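Long-range contact in putative phosphomethylpyrimidine kinase (Bacteroides thetaiotaomicron, PDB 3MBH), which probably phosphorylates pyridoxal with ATP, a step in making the vitamin B6 cofactor: residues A[242-255]-A[275-287]. Sequence-based numbering, arbitrary orientation. Where two conformers were deposited one is given.
Sequences PMALDRATQFILQG and VLHNLDMPIQMAS
With CG beside its backbone N (chi1 -78°), Asp246 lays its carboxylate against the backbone of Ala286 and Ser287, whereas Phe251, whose CG stands opposite the backbone N (chi1 -176°), sends its ring to Leu279 and Val275. OD1 of Asp246 takes two amides: Ala286 N, 2.8 Å away, comes from above the carboxylate plane, and Ser287 N at 3.1 Å uses the syn lone pair. The Ser287 hydroxyl OG lies 2.5 Å from Asp246 OD2. With an alanine in place of this aspartate, the two amides and the hydroxyl would probably lose their acceptors, and the chain before the last strand would be held less firmly to the helix. One turn on, the extended Gln250 gives NE2 to Gln284 O at 2.8 Å, a nearly straight bond (170°) in its amide plane, and a water joins its OE1 to Gln284 N. Between the side chains of Gln250 and Arg247, Ile283 pushes CD1 against the helix backbone, 3.2 Å from Arg247 N. Arg247 reaches past it to Leu279 O with NH2 (2.7 Å), and a second water bridges its NE to the same carbonyl; NH1 is salt-bridged to Asp239. Leu279 CD2 lies over one face of the Phe251 ring in a CH-pi contact, 4.0 Å from the centroid, while Val275 CG2 packs against CE1. In this ribokinase-like fold the 275-287 loop runs antiparallel along helix 241-257, which packs against helix 223-236; Phe251 and Leu279 meet Ile30 of helix 24-33, and Pro242 and Ala286 rest on strand 207-213, with which strand 288-290 pairs.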
loop_
_atom_site.group_PDB
_atom_site.type_symbol
_atom_site.label_atom_id
_atom_site.label_comp_id
_atom_site.label_asym_id
_atom_site.label_seq_id
_atom_site.Cartn_x
_atom_site.Cartn_y
_atom_site.Cartn_z
ATOM N N PRO A 242 0.381 21.938 13.069
ATOM C CA PRO A 242 -0.954 21.833 12.479
ATOM C C PRO A 242 -1.140 20.497 11.748
ATOM O O PRO A 242 -2.236 19.934 11.770
ATOM C CB PRO A 242 -1.034 23.061 11.535
ATOM C CG PRO A 242 0.372 23.480 11.325
ATOM C CD PRO A 242 1.137 23.084 12.540
HETATM N N MSE A 243 -0.060 19.962 11.148
HETATM C CA MSE A 243 -0.154 18.659 10.503
HETATM C C MSE A 243 -0.433 17.554 11.540
HETATM O O MSE A 243 -1.254 16.679 11.274
HETATM C CB MSE A 243 1.094 18.342 9.674
HETATM C CG MSE A 243 1.148 16.904 9.197
HETATM SE SE MSE A 243 -0.107 16.670 7.723
HETATM C CE MSE A 243 0.917 17.642 6.332
ATOM N N ALA A 244 0.220 17.627 12.713
ATOM C CA ALA A 244 -0.014 16.679 13.818
ATOM C C ALA A 244 -1.459 16.711 14.242
ATOM O O ALA A 244 -2.090 15.669 14.395
ATOM C CB ALA A 244 0.897 16.984 15.012
ATOM N N LEU A 245 -1.989 17.904 14.443
ATOM C CA LEU A 245 -3.405 18.079 14.751
ATOM C C LEU A 245 -4.378 17.420 13.736
ATOM O O LEU A 245 -5.396 16.819 14.123
ATOM C CB LEU A 245 -3.741 19.586 14.836
ATOM C CG LEU A 245 -3.058 20.419 15.932
ATOM C CD1 LEU A 245 -3.502 21.942 15.835
ATOM C CD2 LEU A 245 -3.299 19.859 17.290
ATOM N N ASP A 246 -4.090 17.586 12.444
ATOM C CA ASP A 246 -4.897 16.962 11.372
ATOM C C ASP A 246 -4.798 15.459 11.376
ATOM O O ASP A 246 -5.826 14.779 11.322
ATOM C CB ASP A 246 -4.496 17.537 10.007
ATOM C CG ASP A 246 -5.107 18.934 9.793
ATOM O OD1 ASP A 246 -6.347 19.038 9.952
ATOM O OD2 ASP A 246 -4.388 19.899 9.492
ATOM N N ARG A 247 -3.577 14.935 11.498
ATOM C CA ARG A 247 -3.384 13.498 11.552
ATOM C C ARG A 247 -4.135 12.903 12.732
ATOM O O ARG A 247 -4.819 11.891 12.572
ATOM C CB ARG A 247 -1.909 13.150 11.620
ATOM C CG ARG A 247 -1.171 13.507 10.384
ATOM C CD ARG A 247 0.285 12.960 10.368
ATOM N NE ARG A 247 0.338 11.517 10.305
ATOM C CZ ARG A 247 1.447 10.811 10.428
ATOM N NH1 ARG A 247 2.611 11.417 10.637
ATOM N NH2 ARG A 247 1.386 9.479 10.324
ATOM N N ALA A 248 -4.001 13.509 13.922
ATOM C CA ALA A 248 -4.637 12.991 15.164
ATOM C C ALA A 248 -6.165 13.034 15.081
ATOM O O ALA A 248 -6.821 12.026 15.328
ATOM C CB ALA A 248 -4.153 13.709 16.409
ATOM N N THR A 249 -6.731 14.149 14.630
ATOM C CA THR A 249 -8.171 14.277 14.569
ATOM C C THR A 249 -8.796 13.365 13.490
ATOM O O THR A 249 -9.855 12.776 13.709
ATOM C CB THR A 249 -8.597 15.756 14.426
ATOM O OG1 THR A 249 -7.924 16.388 13.322
ATOM C CG2 THR A 249 -8.286 16.540 15.768
ATOM N N GLN A 250 -8.138 13.229 12.334
ATOM C CA GLN A 250 -8.665 12.393 11.271
ATOM C C GLN A 250 -8.624 10.915 11.632
ATOM O O GLN A 250 -9.558 10.194 11.338
ATOM C CB GLN A 250 -7.981 12.723 9.942
ATOM C CG GLN A 250 -8.464 14.165 9.542
ATOM C CD GLN A 250 -7.897 14.656 8.241
ATOM O OE1 GLN A 250 -7.745 13.862 7.298
ATOM N NE2 GLN A 250 -7.559 15.966 8.176
ATOM N N PHE A 251 -7.583 10.500 12.338
ATOM C CA PHE A 251 -7.446 9.118 12.783
ATOM C C PHE A 251 -8.556 8.797 13.745
ATOM O O PHE A 251 -9.221 7.798 13.579
ATOM C CB PHE A 251 -6.093 8.875 13.447
ATOM C CG PHE A 251 -5.846 7.465 13.838
ATOM C CD1 PHE A 251 -5.664 6.487 12.866
ATOM C CD2 PHE A 251 -5.784 7.097 15.180
ATOM C CE1 PHE A 251 -5.420 5.148 13.242
ATOM C CE2 PHE A 251 -5.511 5.806 15.551
ATOM C CZ PHE A 251 -5.342 4.819 14.577
ATOM N N ILE A 252 -8.790 9.669 14.708
ATOM C CA ILE A 252 -9.858 9.477 15.687
ATOM C C ILE A 252 -11.242 9.458 15.025
ATOM O O ILE A 252 -12.074 8.657 15.406
ATOM C CB ILE A 252 -9.838 10.565 16.801
ATOM C CG1 ILE A 252 -8.588 10.393 17.665
ATOM C CG2 ILE A 252 -11.118 10.490 17.674
ATOM C CD1 ILE A 252 -8.274 11.637 18.501
ATOM N N LEU A 253 -11.469 10.333 14.062
ATOM C CA LEU A 253 -12.750 10.359 13.348
ATOM C C LEU A 253 -13.035 9.032 12.681
ATOM O O LEU A 253 -14.126 8.509 12.784
ATOM C CB LEU A 253 -12.819 11.486 12.307
ATOM C CG LEU A 253 -14.116 11.666 11.509
ATOM C CD1 LEU A 253 -15.357 11.771 12.437
ATOM C CD2 LEU A 253 -14.007 12.944 10.591
ATOM N N GLN A 254 -12.013 8.485 12.049
ATOM C CA GLN A 254 -12.092 7.181 11.396
ATOM C C GLN A 254 -12.375 6.083 12.366
ATOM O O GLN A 254 -13.208 5.244 12.096
ATOM C CB GLN A 254 -10.795 6.877 10.637
ATOM C CG GLN A 254 -10.604 7.764 9.527
ATOM C CD GLN A 254 -9.386 7.423 8.774
ATOM O OE1 GLN A 254 -9.470 6.616 7.844
ATOM N NE2 GLN A 254 -8.219 7.952 9.201
ATOM N N GLY A 255 -11.678 6.115 13.502
ATOM C CA GLY A 255 -11.926 5.184 14.600
ATOM C C GLY A 255 -13.326 5.249 15.200
ATOM O O GLY A 255 -13.865 4.242 15.622
ATOM N N VAL A 275 -8.637 0.678 12.209
ATOM C CA VAL A 275 -8.166 1.823 11.411
ATOM C C VAL A 275 -6.675 2.063 11.476
ATOM O O VAL A 275 -6.153 2.993 10.866
ATOM C CB VAL A 275 -8.918 3.097 11.782
ATOM C CG1 VAL A 275 -10.411 2.935 11.389
ATOM C CG2 VAL A 275 -8.735 3.458 13.293
ATOM N N LEU A 276 -5.969 1.205 12.177
ATOM C CA LEU A 276 -4.567 1.424 12.446
ATOM C C LEU A 276 -3.711 1.579 11.166
ATOM O O LEU A 276 -2.811 2.414 11.107
ATOM C CB LEU A 276 -4.062 0.254 13.304
ATOM C CG LEU A 276 -2.746 0.315 14.063
ATOM C CD1 LEU A 276 -2.694 1.504 15.029
ATOM C CD2 LEU A 276 -2.557 -1.041 14.800
ATOM N N HIS A 277 -4.007 0.823 10.122
ATOM C CA HIS A 277 -3.233 0.965 8.918
ATOM C C HIS A 277 -3.491 2.240 8.160
ATOM O O HIS A 277 -2.840 2.472 7.162
ATOM C CB HIS A 277 -3.345 -0.307 8.051
ATOM C CG HIS A 277 -2.839 -1.520 8.778
ATOM N ND1 HIS A 277 -1.560 -2.014 8.610
ATOM C CD2 HIS A 277 -3.408 -2.279 9.756
ATOM C CE1 HIS A 277 -1.389 -3.058 9.408
ATOM N NE2 HIS A 277 -2.488 -3.225 10.129
ATOM N N ASN A 278 -4.392 3.107 8.626
ATOM C CA ASN A 278 -4.576 4.390 7.975
ATOM C C ASN A 278 -3.715 5.497 8.515
ATOM O O ASN A 278 -3.693 6.578 7.942
ATOM C CB ASN A 278 -6.041 4.798 7.987
ATOM C CG ASN A 278 -6.897 3.780 7.305
ATOM O OD1 ASN A 278 -6.582 3.315 6.202
ATOM N ND2 ASN A 278 -7.951 3.383 7.958
ATOM N N LEU A 279 -2.932 5.221 9.545
ATOM C CA LEU A 279 -2.011 6.243 10.096
ATOM C C LEU A 279 -1.031 6.778 9.093
ATOM O O LEU A 279 -0.523 7.880 9.220
ATOM C CB LEU A 279 -1.191 5.694 11.268
ATOM C CG LEU A 279 -1.795 5.723 12.636
ATOM C CD1 LEU A 279 -0.944 4.901 13.606
ATOM C CD2 LEU A 279 -1.938 7.175 13.048
ATOM N N ASP A 280 -0.760 5.983 8.087
ATOM C CA ASP A 280 0.259 6.262 7.111
ATOM C C ASP A 280 -0.076 7.216 5.994
ATOM O O ASP A 280 0.816 7.639 5.242
ATOM C CB ASP A 280 0.596 4.939 6.395
ATOM C CG ASP A 280 1.887 4.386 6.855
ATOM O OD1 ASP A 280 2.653 5.240 7.356
ATOM O OD2 ASP A 280 2.133 3.151 6.720
HETATM N N MSE A 281 -1.343 7.492 5.819
HETATM C CA MSE A 281 -1.801 7.917 4.516
HETATM C C MSE A 281 -1.707 9.435 4.279
HETATM O O MSE A 281 -1.531 10.192 5.219
HETATM C CB MSE A 281 -3.232 7.475 4.389
HETATM C CG MSE A 281 -4.101 8.337 5.201
HETATM SE SE MSE A 281 -5.857 7.610 5.138
HETATM C CE MSE A 281 -6.154 7.715 3.252
ATOM N N PRO A 282 -1.852 9.869 3.012
ATOM C CA PRO A 282 -1.978 11.293 2.729
ATOM C C PRO A 282 -3.079 11.940 3.564
ATOM O O PRO A 282 -4.124 11.351 3.780
ATOM C CB PRO A 282 -2.378 11.332 1.247
ATOM C CG PRO A 282 -1.874 10.066 0.658
ATOM C CD PRO A 282 -1.906 9.062 1.778
ATOM N N ILE A 283 -2.856 13.166 3.984
ATOM C CA ILE A 283 -3.850 13.863 4.775
ATOM C C ILE A 283 -4.195 15.246 4.144
ATOM O O ILE A 283 -3.337 15.908 3.515
ATOM C CB ILE A 283 -3.345 13.838 6.196
ATOM C CG1 ILE A 283 -4.123 14.786 7.084
ATOM C CG2 ILE A 283 -1.791 14.036 6.236
ATOM C CD1 ILE A 283 -4.220 14.248 8.440
ATOM N N GLN A 284 -5.460 15.637 4.172
ATOM C CA GLN A 284 -5.791 16.972 3.694
ATOM C C GLN A 284 -6.003 17.788 4.946
ATOM O O GLN A 284 -6.554 17.309 5.924
ATOM C CB GLN A 284 -7.014 17.018 2.742
ATOM C CG GLN A 284 -7.719 18.424 2.624
ATOM C CD GLN A 284 -8.856 18.442 1.596
ATOM O OE1 GLN A 284 -9.129 17.430 0.931
ATOM N NE2 GLN A 284 -9.503 19.606 1.440
HETATM N N MSE A 285 -5.558 19.024 4.917
HETATM C CA MSE A 285 -5.560 19.818 6.102
HETATM C C MSE A 285 -6.892 20.486 6.408
HETATM O O MSE A 285 -7.539 21.049 5.540
HETATM C CB MSE A 285 -4.425 20.820 6.052
HETATM C CG MSE A 285 -3.082 20.129 6.342
HETATM SE SE MSE A 285 -1.681 21.427 6.637
HETATM C CE MSE A 285 -1.558 21.183 8.501
ATOM N N ALA A 286 -7.257 20.424 7.673
ATOM C CA ALA A 286 -8.455 21.066 8.196
ATOM C C ALA A 286 -8.096 22.162 9.255
ATOM O O ALA A 286 -8.840 23.106 9.455
ATOM C CB ALA A 286 -9.336 20.025 8.761
ATOM N N SER A 287 -6.942 22.065 9.883
ATOM C CA SER A 287 -6.511 23.058 10.871
ATOM C C SER A 287 -6.318 24.475 10.286
ATOM O O SER A 287 -5.943 24.669 9.111
ATOM C CB SER A 287 -5.226 22.559 11.572
ATOM O OG SER A 287 -4.279 22.177 10.610
HETATM O O HOH W 1 3.072 7.012 10.341
HETATM O O HOH W 2 -2.110 10.127 9.201
HETATM O O HOH W 3 -7.621 13.531 4.474
#